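Local coordinates for protein TP_0956 (Treponema pallidum subsp. pallidum, PDB 3U64) that probably serves as the TPR-containing T-component lipoprotein of a TRAP transporter, assembling as a trimer and engaging partner proteins, at residues Arg33-Ala45 / Glu272-Lys286. Sequence-based numbering, arbitrary orientation.
Sequences RVFTEEDDLDLVA and ESVPHNKLLVILSQK
With CG beside its backbone N (chi1 -55°) and a second bend at chi2 (-41°), Glu37 curls its carboxylate back over the start of helix 278-293. There Glu37 OE2 takes Asn277 N through its syn lone pair (2.9 Å), while Glu37 OE1 receives Lys278 N from above the carboxylate plane (3.2 Å). Thr36 OG1 and Glu37 OE2 are also hydrogen-bonded, so two bonds grip that oxygen. Leu279 N adds a nearly straight bond to Thr36 O (2.9 Å, 169° at the hydrogen). Asn277 holds the N-cap position without a side-chain capping bond; Glu37 OE1 and Thr36 O serve the first-turn amides instead, a cap supplied from the other segment, and the carboxylate charge would suit the helix dipole. In this all-helical fold of the TPR clan, the contact joins the N-terminal turn, between helices 33-36 and 41-61, to the penultimate helix. Farther along helix 278-293, Leu41 is a knob among Leu279, Ile282, Leu283 and Lys286: Leu41 CD2 presses on Leu279 CD1 (3.4 Å, tight) and Leu41 CD1 meets the CD methylene of Lys286. The other Leu279 branch, CD2, faces Val44 CG1 (4.0 Å). Lys278 NZ, salt-bridged to Glu272 OE1, stays 4.2 Å from Asp39 OD2; Asp39 pairs instead with Arg112 of the second subunit.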
ATOM      1  N   ARG A  33      16.846   5.174   7.462  1.00 43.83           N
ATOM      2  CA  ARG A  33      17.333   4.024   8.227  1.00 48.61           C
ATOM      3  C   ARG A  33      16.259   2.937   8.407  1.00 41.97           C
ATOM      4  O   ARG A  33      16.538   1.742   8.290  1.00 39.38           O
ATOM      5  CB  ARG A  33      17.839   4.496   9.593  1.00 63.14           C
ATOM      6  CG  ARG A  33      18.549   3.434  10.424  1.00 78.64           C
ATOM      7  CD  ARG A  33      18.776   3.940  11.846  1.00 88.68           C
ATOM      8  NE  ARG A  33      19.393   2.943  12.716  1.00 95.22           N
ATOM      9  CZ  ARG A  33      19.430   3.032  14.043  1.00101.30           C
ATOM     10  NH1 ARG A  33      18.877   4.072  14.656  1.00101.28           N
ATOM     11  NH2 ARG A  33      20.013   2.080  14.763  1.00102.86           N
ATOM     12  N   VAL A  34      15.024   3.351   8.668  1.00 35.93           N
ATOM     13  CA  VAL A  34      13.944   2.384   8.825  1.00 33.60           C
ATOM     14  C   VAL A  34      13.612   1.643   7.546  1.00 36.59           C
ATOM     15  O   VAL A  34      13.011   0.573   7.595  1.00 30.03           O
ATOM     16  CB  VAL A  34      12.675   2.993   9.468  1.00 38.80           C
ATOM     17  CG1 VAL A  34      13.020   3.552  10.837  1.00 42.89           C
ATOM     18  CG2 VAL A  34      12.060   4.063   8.589  1.00 37.05           C
ATOM     19  N   PHE A  35      14.012   2.198   6.400  1.00 39.00           N
ATOM     20  CA  PHE A  35      13.851   1.491   5.134  1.00 34.04           C
ATOM     21  C   PHE A  35      15.105   0.696   4.782  1.00 39.69           C
ATOM     22  O   PHE A  35      15.004  -0.477   4.447  1.00 35.00           O
ATOM     23  CB  PHE A  35      13.434   2.434   3.990  1.00 37.79           C
ATOM     24  CG  PHE A  35      12.074   3.044   4.189  1.00 39.89           C
ATOM     25  CD1 PHE A  35      10.936   2.406   3.728  1.00 34.40           C
ATOM     26  CD2 PHE A  35      11.928   4.237   4.874  1.00 42.93           C
ATOM     27  CE1 PHE A  35       9.673   2.952   3.946  1.00 33.53           C
ATOM     28  CE2 PHE A  35      10.666   4.788   5.082  1.00 44.40           C
ATOM     29  CZ  PHE A  35       9.545   4.145   4.621  1.00 34.06           C
ATOM     30  N   THR A  36      16.280   1.311   4.898  1.00 41.68           N
ATOM     31  CA  THR A  36      17.523   0.679   4.431  1.00 42.78           C
ATOM     32  C   THR A  36      18.017  -0.472   5.299  1.00 38.45           C
ATOM     33  O   THR A  36      18.795  -1.318   4.831  1.00 37.92           O
ATOM     34  CB  THR A  36      18.681   1.706   4.247  1.00 40.84           C
ATOM     35  OG1 THR A  36      19.012   2.298   5.511  1.00 49.15           O
ATOM     36  CG2 THR A  36      18.268   2.787   3.262  1.00 30.23           C
ATOM     37  N   GLU A  37      17.569  -0.516   6.552  1.00 32.36           N
ATOM     38  CA  GLU A  37      17.952  -1.619   7.444  1.00 41.10           C
ATOM     39  C   GLU A  37      16.838  -2.667   7.596  1.00 40.37           C
ATOM     40  O   GLU A  37      16.926  -3.599   8.397  1.00 43.25           O
ATOM     41  CB  GLU A  37      18.395  -1.079   8.806  1.00 40.10           C
ATOM     42  CG  GLU A  37      19.519  -0.028   8.710  1.00 46.34           C
ATOM     43  CD  GLU A  37      20.584  -0.384   7.668  1.00 54.93           C
ATOM     44  OE1 GLU A  37      21.003  -1.568   7.618  1.00 58.81           O
ATOM     45  OE2 GLU A  37      20.995   0.516   6.890  1.00 52.06           O
ATOM     46  N   GLU A  38      15.786  -2.495   6.812  1.00 31.77           N
ATOM     47  CA  GLU A  38      14.640  -3.390   6.836  1.00 38.35           C
ATOM     48  C   GLU A  38      15.057  -4.768   6.290  1.00 47.31           C
ATOM     49  O   GLU A  38      15.949  -4.858   5.434  1.00 46.83           O
ATOM     50  CB  GLU A  38      13.502  -2.749   6.026  1.00 32.06           C
ATOM     51  CG  GLU A  38      12.155  -3.439   6.065  1.00 43.05           C
ATOM     52  CD  GLU A  38      11.648  -3.675   7.461  1.00 34.11           C
ATOM     53  OE1 GLU A  38      10.879  -2.845   7.969  1.00 45.17           O
ATOM     54  OE2 GLU A  38      12.012  -4.700   8.055  1.00 46.04           O
ATOM     55  N   ASP A  39      14.468  -5.839   6.828  1.00 40.47           N
ATOM     56  CA  ASP A  39      14.624  -7.170   6.222  1.00 45.16           C
ATOM     57  C   ASP A  39      13.317  -7.715   5.614  1.00 42.94           C
ATOM     58  O   ASP A  39      13.305  -8.765   4.967  1.00 49.59           O
ATOM     59  CB  ASP A  39      15.283  -8.191   7.175  1.00 56.18           C
ATOM     60  CG  ASP A  39      14.539  -8.351   8.503  1.00 66.60           C
ATOM     61  OD1 ASP A  39      13.342  -8.029   8.576  1.00 55.32           O
ATOM     62  OD2 ASP A  39      15.164  -8.812   9.485  1.00 84.79           O
ATOM     63  N   ASP A  40      12.230  -6.975   5.800  1.00 44.80           N
ATOM     64  CA  ASP A  40      10.918  -7.362   5.281  1.00 43.59           C
ATOM     65  C   ASP A  40      10.568  -6.587   4.008  1.00 40.15           C
ATOM     66  O   ASP A  40      10.144  -5.434   4.068  1.00 36.54           O
ATOM     67  CB  ASP A  40       9.851  -7.098   6.333  1.00 40.80           C
ATOM     68  CG  ASP A  40       8.514  -7.719   5.968  1.00 45.01           C
ATOM     69  OD1 ASP A  40       7.821  -7.201   5.069  1.00 53.10           O
ATOM     70  OD2 ASP A  40       8.157  -8.733   6.592  1.00 40.22           O
ATOM     71  N   LEU A  41      10.735  -7.229   2.860  1.00 36.98           N
ATOM     72  CA  LEU A  41      10.495  -6.578   1.576  1.00 47.21           C
ATOM     73  C   LEU A  41       9.076  -6.035   1.433  1.00 47.33           C
ATOM     74  O   LEU A  41       8.881  -4.920   0.965  1.00 51.91           O
ATOM     75  CB  LEU A  41      10.801  -7.536   0.425  1.00 46.55           C
ATOM     76  CG  LEU A  41      12.193  -8.164   0.461  1.00 48.22           C
ATOM     77  CD1 LEU A  41      12.425  -9.070  -0.763  1.00 47.24           C
ATOM     78  CD2 LEU A  41      13.232  -7.085   0.530  1.00 44.56           C
ATOM     79  N   ASP A  42       8.088  -6.819   1.839  1.00 42.17           N
ATOM     80  CA  ASP A  42       6.694  -6.423   1.647  1.00 44.76           C
ATOM     81  C   ASP A  42       6.345  -5.120   2.364  1.00 40.67           C
ATOM     82  O   ASP A  42       5.629  -4.289   1.812  1.00 41.03           O
ATOM     83  CB  ASP A  42       5.738  -7.546   2.055  1.00 46.27           C
ATOM     84  CG  ASP A  42       5.782  -8.726   1.089  1.00 63.82           C
ATOM     85  OD1 ASP A  42       6.178  -8.521  -0.077  1.00 58.95           O
ATOM     86  OD2 ASP A  42       5.424  -9.859   1.495  1.00 82.71           O
ATOM     87  N   LEU A  43       6.842  -4.940   3.586  1.00 34.36           N
ATOM     88  CA  LEU A  43       6.599  -3.696   4.316  1.00 42.66           C
ATOM     89  C   LEU A  43       7.162  -2.497   3.555  1.00 39.70           C
ATOM     90  O   LEU A  43       6.535  -1.440   3.488  1.00 37.17           O
ATOM     91  CB  LEU A  43       7.212  -3.740   5.723  1.00 36.89           C
ATOM     92  CG  LEU A  43       6.411  -4.519   6.762  1.00 38.13           C
ATOM     93  CD1 LEU A  43       7.196  -4.684   8.052  1.00 32.38           C
ATOM     94  CD2 LEU A  43       5.100  -3.816   7.010  1.00 37.64           C
ATOM     95  N   VAL A  44       8.353  -2.665   2.991  1.00 39.04           N
ATOM     96  CA  VAL A  44       8.971  -1.602   2.211  1.00 28.96           C
ATOM     97  C   VAL A  44       8.157  -1.337   0.933  1.00 41.64           C
ATOM     98  O   VAL A  44       7.747  -0.208   0.685  1.00 43.35           O
ATOM     99  CB  VAL A  44      10.429  -1.909   1.910  1.00 30.68           C
ATOM    100  CG1 VAL A  44      11.061  -0.756   1.191  1.00 37.17           C
ATOM    101  CG2 VAL A  44      11.177  -2.159   3.224  1.00 39.14           C
ATOM    102  N   ALA A  45       7.885  -2.392   0.159  1.00 27.16           N
ATOM    103  CA  ALA A  45       7.152  -2.275  -1.085  1.00 34.31           C
ATOM    104  C   ALA A  45       5.826  -1.562  -0.887  1.00 37.89           C
ATOM    105  O   ALA A  45       5.413  -0.768  -1.727  1.00 44.48           O
ATOM    106  CB  ALA A  45       6.930  -3.671  -1.719  1.00 32.03           C
ATOM    107  N   GLU A 272      22.775  -9.878   8.600  1.00 45.67           N
ATOM    108  CA  GLU A 272      22.763  -9.410   9.980  1.00 46.96           C
ATOM    109  C   GLU A 272      24.085  -8.750  10.402  1.00 49.94           C
ATOM    110  O   GLU A 272      24.125  -8.032  11.400  1.00 50.77           O
ATOM    111  CB  GLU A 272      22.407 -10.563  10.934  1.00 54.19           C
ATOM    112  CG  GLU A 272      21.027 -11.157  10.695  1.00 63.38           C
ATOM    113  CD  GLU A 272      19.941 -10.092  10.605  1.00 80.50           C
ATOM    114  OE1 GLU A 272      20.071  -9.048  11.283  1.00 84.57           O
ATOM    115  OE2 GLU A 272      18.963 -10.287   9.848  1.00 87.95           O
ATOM    116  N   SER A 273      25.154  -8.991   9.643  1.00 45.43           N
ATOM    117  CA  SER A 273      26.497  -8.501   9.989  1.00 48.32           C
ATOM    118  C   SER A 273      26.887  -7.216   9.264  1.00 46.34           C
ATOM    119  O   SER A 273      27.866  -6.572   9.627  1.00 50.57           O
ATOM    120  CB  SER A 273      27.551  -9.563   9.675  1.00 47.37           C
ATOM    121  OG  SER A 273      27.492 -10.634  10.598  1.00 64.87           O
ATOM    122  N   VAL A 274      26.141  -6.857   8.227  1.00 36.38           N
ATOM    123  CA  VAL A 274      26.502  -5.695   7.427  1.00 40.20           C
ATOM    124  C   VAL A 274      26.303  -4.394   8.197  1.00 42.47           C
ATOM    125  O   VAL A 274      25.348  -4.245   8.964  1.00 49.14           O
ATOM    126  CB  VAL A 274      25.730  -5.645   6.100  1.00 45.11           C
ATOM    127  CG1 VAL A 274      25.959  -6.913   5.308  1.00 41.33           C
ATOM    128  CG2 VAL A 274      24.241  -5.420   6.355  1.00 46.24           C
ATOM    129  N   PRO A 275      27.210  -3.438   7.989  1.00 48.89           N
ATOM    130  CA  PRO A 275      27.164  -2.161   8.712  1.00 51.27           C
ATOM    131  C   PRO A 275      25.951  -1.321   8.316  1.00 49.16           C
ATOM    132  O   PRO A 275      25.464  -0.522   9.102  1.00 54.07           O
ATOM    133  CB  PRO A 275      28.452  -1.456   8.275  1.00 50.63           C
ATOM    134  CG  PRO A 275      29.253  -2.478   7.511  1.00 53.17           C
ATOM    135  CD  PRO A 275      28.305  -3.497   7.008  1.00 47.50           C
ATOM    136  N   HIS A 276      25.475  -1.495   7.090  1.00 45.33           N
ATOM    137  CA  HIS A 276      24.287  -0.783   6.654  1.00 47.46           C
ATOM    138  C   HIS A 276      23.756  -1.370   5.351  1.00 43.19           C
ATOM    139  O   HIS A 276      24.354  -2.296   4.795  1.00 38.20           O
ATOM    140  CB  HIS A 276      24.561   0.722   6.522  1.00 57.10           C
ATOM    141  CG  HIS A 276      25.472   1.073   5.390  1.00 57.66           C
ATOM    142  ND1 HIS A 276      26.522   0.267   5.000  1.00 62.65           N
ATOM    143  CD2 HIS A 276      25.483   2.136   4.550  1.00 63.28           C
ATOM    144  CE1 HIS A 276      27.140   0.819   3.970  1.00 67.60           C
ATOM    145  NE2 HIS A 276      26.532   1.954   3.680  1.00 69.04           N
ATOM    146  N   ASN A 277      22.627  -0.836   4.886  1.00 42.98           N
ATOM    147  CA  ASN A 277      21.934  -1.332   3.691  1.00 34.22           C
ATOM    148  C   ASN A 277      21.566  -2.811   3.717  1.00 36.17           C
ATOM    149  O   ASN A 277      21.520  -3.481   2.681  1.00 37.37           O
ATOM    150  CB  ASN A 277      22.693  -0.957   2.412  1.00 36.20           C
ATOM    151  CG  ASN A 277      22.561   0.530   2.079  1.00 55.62           C
ATOM    152  OD1 ASN A 277      21.636   1.197   2.545  1.00 62.87           O
ATOM    153  ND2 ASN A 277      23.484   1.051   1.277  1.00 58.91           N
ATOM    154  N   LYS A 278      21.272  -3.314   4.908  1.00 33.92           N
ATOM    155  CA  LYS A 278      20.759  -4.671   5.017  1.00 33.75           C
ATOM    156  C   LYS A 278      19.678  -4.953   3.961  1.00 32.59           C
ATOM    157  O   LYS A 278      19.663  -6.019   3.343  1.00 35.17           O
ATOM    158  CB  LYS A 278      20.227  -4.956   6.430  1.00 32.86           C
ATOM    159  CG  LYS A 278      19.980  -6.437   6.677  1.00 46.78           C
ATOM    160  CD  LYS A 278      19.004  -6.693   7.819  1.00 51.93           C
ATOM    161  CE  LYS A 278      19.584  -6.342   9.161  1.00 62.42           C
ATOM    162  NZ  LYS A 278      18.571  -6.504  10.238  1.00 69.00           N
ATOM    163  N   LEU A 279      18.782  -4.000   3.723  1.00 34.41           N
ATOM    164  CA  LEU A 279      17.718  -4.230   2.745  1.00 28.80           C
ATOM    165  C   LEU A 279      18.278  -4.537   1.343  1.00 34.08           C
ATOM    166  O   LEU A 279      17.856  -5.476   0.678  1.00 31.37           O
ATOM    167  CB  LEU A 279      16.763  -3.039   2.686  1.00 38.24           C
ATOM    168  CG  LEU A 279      15.665  -3.134   1.610  1.00 42.55           C
ATOM    169  CD1 LEU A 279      14.697  -4.271   1.874  1.00 36.27           C
ATOM    170  CD2 LEU A 279      14.906  -1.827   1.473  1.00 47.29           C
ATOM    171  N   LEU A 280      19.235  -3.746   0.891  1.00 34.52           N
ATOM    172  CA  LEU A 280      19.781  -3.960  -0.444  1.00 40.09           C
ATOM    173  C   LEU A 280      20.526  -5.300  -0.543  1.00 40.69           C
ATOM    174  O   LEU A 280      20.406  -6.006  -1.539  1.00 39.73           O
ATOM    175  CB  LEU A 280      20.675  -2.786  -0.853  1.00 45.24           C
ATOM    176  CG  LEU A 280      19.910  -1.530  -1.295  1.00 54.23           C
ATOM    177  CD1 LEU A 280      18.939  -1.051  -0.230  1.00 56.71           C
ATOM    178  CD2 LEU A 280      20.866  -0.404  -1.677  1.00 52.81           C
ATOM    179  N   VAL A 281      21.269  -5.656   0.505  1.00 38.27           N
ATOM    180  CA  VAL A 281      21.922  -6.963   0.571  1.00 32.17           C
ATOM    181  C   VAL A 281      20.911  -8.108   0.418  1.00 34.39           C
ATOM    182  O   VAL A 281      21.130  -9.034  -0.375  1.00 38.62           O
ATOM    183  CB  VAL A 281      22.742  -7.103   1.882  1.00 40.26           C
ATOM    184  CG1 VAL A 281      23.213  -8.552   2.099  1.00 34.45           C
ATOM    185  CG2 VAL A 281      23.921  -6.127   1.861  1.00 35.40           C
ATOM    186  N   ILE A 282      19.807  -8.033   1.169  1.00 37.01           N
ATOM    187  CA  ILE A 282      18.712  -9.005   1.052  1.00 36.72           C
ATOM    188  C   ILE A 282      18.201  -9.092  -0.373  1.00 36.35           C
ATOM    189  O   ILE A 282      17.958 -10.192  -0.884  1.00 32.05           O
ATOM    190  CB  ILE A 282      17.472  -8.653   1.932  1.00 43.49           C
ATOM    191  CG1 ILE A 282      17.842  -8.553   3.413  1.00 38.75           C
ATOM    192  CG2 ILE A 282      16.332  -9.683   1.704  1.00 33.04           C
ATOM    193  CD1 ILE A 282      18.436  -9.783   3.941  1.00 42.10           C
ATOM    194  N   LEU A 283      18.014  -7.928  -1.005  1.00 39.07           N
ATOM    195  CA  LEU A 283      17.541  -7.880  -2.395  1.00 42.12           C
ATOM    196  C   LEU A 283      18.545  -8.543  -3.334  1.00 41.65           C
ATOM    197  O   LEU A 283      18.188  -9.405  -4.131  1.00 36.35           O
ATOM    198  CB  LEU A 283      17.247  -6.437  -2.850  1.00 37.05           C
ATOM    199  CG  LEU A 283      15.944  -5.809  -2.341  1.00 51.39           C
ATOM    200  CD1 LEU A 283      15.991  -4.286  -2.416  1.00 50.49           C
ATOM    201  CD2 LEU A 283      14.715  -6.359  -3.081  1.00 53.42           C
ATOM    202  N   SER A 284      19.808  -8.155  -3.209  1.00 41.34           N
ATOM    203  CA  SER A 284      20.856  -8.732  -4.037  1.00 37.18           C
ATOM    204  C   SER A 284      21.002 -10.230  -3.825  1.00 36.28           C
ATOM    205  O   SER A 284      21.250 -10.970  -4.768  1.00 36.40           O
ATOM    206  CB  SER A 284      22.184  -8.038  -3.787  1.00 35.75           C
ATOM    207  OG  SER A 284      22.133  -6.727  -4.303  1.00 46.37           O
ATOM    208  N   GLN A 285      20.852 -10.695  -2.597  1.00 35.78           N
ATOM    209  CA  GLN A 285      20.997 -12.128  -2.390  1.00 38.39           C
ATOM    210  C   GLN A 285      19.841 -12.925  -3.012  1.00 39.69           C
ATOM    211  O   GLN A 285      20.060 -14.020  -3.520  1.00 38.70           O
ATOM    212  CB  GLN A 285      21.224 -12.457  -0.914  1.00 34.65           C
ATOM    213  CG  GLN A 285      22.522 -11.857  -0.396  1.00 35.95           C
ATOM    214  CD  GLN A 285      22.889 -12.356   0.986  1.00 37.95           C
ATOM    215  OE1 GLN A 285      22.036 -12.469   1.864  1.00 39.17           O
ATOM    216  NE2 GLN A 285      24.168 -12.649   1.187  1.00 36.79           N
ATOM    217  N   LYS A 286      18.626 -12.373  -2.982  1.00 37.22           N
ATOM    218  CA  LYS A 286      17.513 -12.966  -3.730  1.00 42.18           C
ATOM    219  C   LYS A 286      17.869 -13.101  -5.203  1.00 41.25           C
ATOM    220  O   LYS A 286      17.586 -14.121  -5.823  1.00 43.46           O
ATOM    221  CB  LYS A 286      16.241 -12.124  -3.623  1.00 50.16           C
ATOM    222  CG  LYS A 286      15.520 -12.220  -2.309  1.00 62.86           C
ATOM    223  CD  LYS A 286      14.103 -11.677  -2.437  1.00 73.72           C
ATOM    224  CE  LYS A 286      13.258 -12.539  -3.380  1.00 74.41           C
ATOM    225  NZ  LYS A 286      11.835 -12.082  -3.460  1.00 70.95           N
TER